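Local coordinates for Ycf54-like protein (Synechocystis sp. PCC 6803, PDB 5M2P), which is probably a component of the magnesium-protoporphyrin IX monomethylester cyclase, needed for protochlorophyllide formation in chlorophyll biosynthesis, at residues Tyr8-Gln14 with Lys67-Ser73. Residues are numbered along the deposited sequence; the frame is centred on the assembly and turned at random.
Sequences YYALASQ and KNVAIVS
Y8, A10 and A12 face S73, I71 and V69 as the hydrogen-bonded pairs of two antiparallel strands, 5-13 and 68-73, the central pair of the four-stranded antiparallel sheet of the Ycf54 fold. The pairing illustrates how a sheet interior settles its backbone account: each of the three pairs exchanges two N-H...O bonds, one in each direction, of which A12 N to V69 O, at 2.8 Å, is almost straight (177°). The bond returned from V69 N to A12 O is more bent, at 143°. The alternate residues Y9, L11, A70 and V72 turn their amides outward, Y9 and L11 bonding to G92 and L90 of strand 90-96, A70 and V72 to V46 and W44 of strand 43-47. Several carbonyls also accept CA-H...O contacts, such as that from Y9 CA to I71 O at 3.2 Å.

Side chains add apolar contact on both faces. With CG anti to its backbone N (chi1 -173°), L11 brings CD1 to 4.0 Å from A70 CB, while A12 CB meets V69 CG1 on the face that carries A10 and I71.

Where strand gives way to helix 14-18, Q14 N still bonds to K67 O, and the Q14 side chain, extended beyond CG, crosses that of K67 at about a right angle, CD 3.7 Å from K67 CB, and bonds through NE2 to N68 O. Cut back to an alanine here, the side chain would lose that bond and is likely to leave K67 CB without its cover. Nearby polar groups are satisfied close by: S13, at the N-cap, bonds F16 N through OG, N68 ND2 reaches P65 O, and N68 N bonds to Q48 OE1. N68 O lies close to the plane of the Q14 amide, yet NE2 comes to that oxygen from above the carbonyl plane, at 3.0 Å.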
loop_
_atom_site.group_PDB
_atom_site.type_symbol
_atom_site.label_atom_id
_atom_site.label_comp_id
_atom_site.label_asym_id
_atom_site.label_seq_id
_atom_site.Cartn_x
_atom_site.Cartn_y
_atom_site.Cartn_z
ATOM N N TYR A 8 -2.990 2.354 -6.206
ATOM C CA TYR A 8 -1.567 2.565 -6.306
ATOM C C TYR A 8 -0.952 2.013 -5.037
ATOM O O TYR A 8 -1.558 2.125 -3.972
ATOM C CB TYR A 8 -1.261 4.082 -6.443
ATOM C CG TYR A 8 -1.984 4.691 -7.590
ATOM C CD1 TYR A 8 -1.473 4.607 -8.872
ATOM C CD2 TYR A 8 -3.217 5.289 -7.417
ATOM C CE1 TYR A 8 -2.177 5.109 -9.946
ATOM C CE2 TYR A 8 -3.936 5.792 -8.483
ATOM C CZ TYR A 8 -3.420 5.688 -9.754
ATOM O OH TYR A 8 -4.120 6.183 -10.831
ATOM N N TYR A 9 0.256 1.457 -5.129
ATOM C CA TYR A 9 0.880 0.867 -3.966
ATOM C C TYR A 9 2.359 1.183 -3.890
ATOM O O TYR A 9 3.038 1.372 -4.906
ATOM C CB TYR A 9 0.665 -0.666 -3.892
ATOM C CG TYR A 9 1.411 -1.453 -4.941
ATOM C CD1 TYR A 9 2.749 -1.806 -4.758
ATOM C CD2 TYR A 9 0.823 -1.779 -6.161
ATOM C CE1 TYR A 9 3.455 -2.470 -5.738
ATOM C CE2 TYR A 9 1.514 -2.479 -7.142
ATOM C CZ TYR A 9 2.843 -2.808 -6.934
ATOM O OH TYR A 9 3.545 -3.453 -7.916
ATOM N N ALA A 10 2.819 1.161 -2.641
ATOM C CA ALA A 10 4.236 1.134 -2.295
ATOM C C ALA A 10 4.430 -0.083 -1.382
ATOM O O ALA A 10 3.831 -0.140 -0.321
ATOM C CB ALA A 10 4.634 2.424 -1.578
ATOM N N LEU A 11 5.253 -1.027 -1.817
ATOM C CA LEU A 11 5.496 -2.269 -1.093
ATOM C C LEU A 11 6.858 -2.234 -0.432
ATOM O O LEU A 11 7.850 -1.946 -1.082
ATOM C CB LEU A 11 5.449 -3.420 -2.079
ATOM C CG LEU A 11 5.525 -4.810 -1.450
ATOM C CD1 LEU A 11 4.204 -5.209 -0.850
ATOM C CD2 LEU A 11 5.912 -5.807 -2.511
ATOM N N ALA A 12 6.883 -2.521 0.856
ATOM C CA ALA A 12 8.077 -2.537 1.663
ATOM C C ALA A 12 8.221 -3.917 2.321
ATOM O O ALA A 12 7.265 -4.683 2.401
ATOM C CB ALA A 12 7.939 -1.516 2.786
ATOM N N SER A 13 9.403 -4.182 2.869
ATOM C CA SER A 13 9.550 -5.290 3.801
ATOM C C SER A 13 8.948 -4.868 5.140
ATOM O O SER A 13 8.928 -3.705 5.502
ATOM C CB SER A 13 11.019 -5.679 3.975
ATOM O OG SER A 13 11.723 -4.658 4.676
ATOM N N GLN A 14 8.468 -5.848 5.911
ATOM C CA GLN A 14 8.028 -5.571 7.273
ATOM C C GLN A 14 9.173 -5.019 8.125
ATOM O O GLN A 14 8.983 -4.100 8.885
ATOM C CB GLN A 14 7.382 -6.825 7.870
ATOM C CG GLN A 14 6.069 -7.132 7.125
ATOM C CD GLN A 14 5.409 -8.402 7.594
ATOM O OE1 GLN A 14 5.618 -8.838 8.736
ATOM N NE2 GLN A 14 4.627 -8.998 6.721
ATOM N N LYS A 67 8.496 -11.111 3.897
ATOM C CA LYS A 67 7.491 -10.593 4.805
ATOM C C LYS A 67 7.340 -9.151 4.364
ATOM O O LYS A 67 8.263 -8.341 4.524
ATOM C CB LYS A 67 7.940 -10.703 6.264
ATOM C CG LYS A 67 8.109 -12.145 6.727
ATOM C CD LYS A 67 7.956 -12.292 8.233
ATOM C CE LYS A 67 9.264 -12.130 8.980
ATOM N NZ LYS A 67 9.231 -12.758 10.343
ATOM N N ASN A 68 6.207 -8.873 3.733
ATOM C CA ASN A 68 6.003 -7.585 3.101
ATOM C C ASN A 68 4.740 -6.897 3.580
ATOM O O ASN A 68 3.906 -7.486 4.272
ATOM C CB ASN A 68 6.080 -7.721 1.585
ATOM C CG ASN A 68 5.143 -8.758 1.036
ATOM O OD1 ASN A 68 3.932 -8.629 1.120
ATOM N ND2 ASN A 68 5.712 -9.766 0.395
ATOM N N VAL A 69 4.628 -5.629 3.210
ATOM C CA VAL A 69 3.576 -4.760 3.697
ATOM C C VAL A 69 3.444 -3.632 2.682
ATOM O O VAL A 69 4.455 -3.110 2.215
ATOM C CB VAL A 69 3.872 -4.193 5.099
ATOM C CG1 VAL A 69 5.280 -3.666 5.202
ATOM C CG2 VAL A 69 2.840 -3.157 5.545
ATOM N N ALA A 70 2.209 -3.326 2.291
ATOM C CA ALA A 70 1.972 -2.260 1.327
ATOM C C ALA A 70 1.258 -1.080 1.934
ATOM O O ALA A 70 0.334 -1.218 2.741
ATOM C CB ALA A 70 1.147 -2.790 0.149
ATOM N N ILE A 71 1.614 0.100 1.442
ATOM C CA ILE A 71 0.767 1.269 1.553
ATOM C C ILE A 71 0.012 1.371 0.233
ATOM O O ILE A 71 0.611 1.387 -0.838
ATOM C CB ILE A 71 1.569 2.558 1.831
ATOM C CG1 ILE A 71 2.552 2.371 2.993
ATOM C CG2 ILE A 71 0.618 3.706 2.103
ATOM C CD1 ILE A 71 1.932 1.942 4.284
ATOM N N VAL A 72 -1.306 1.371 0.328
ATOM C CA VAL A 72 -2.207 1.339 -0.832
ATOM C C VAL A 72 -3.067 2.577 -0.777
ATOM O O VAL A 72 -3.553 2.961 0.279
ATOM C CB VAL A 72 -3.107 0.086 -0.758
ATOM C CG1 VAL A 72 -4.071 0.014 -1.938
ATOM C CG2 VAL A 72 -2.238 -1.148 -0.651
ATOM N N SER A 73 -3.328 3.175 -1.931
ATOM C CA SER A 73 -4.258 4.295 -1.970
ATOM C C SER A 73 -4.860 4.435 -3.339
ATOM O O SER A 73 -4.230 4.099 -4.338
ATOM C CB SER A 73 -3.524 5.601 -1.641
ATOM O OG SER A 73 -4.385 6.708 -1.552
#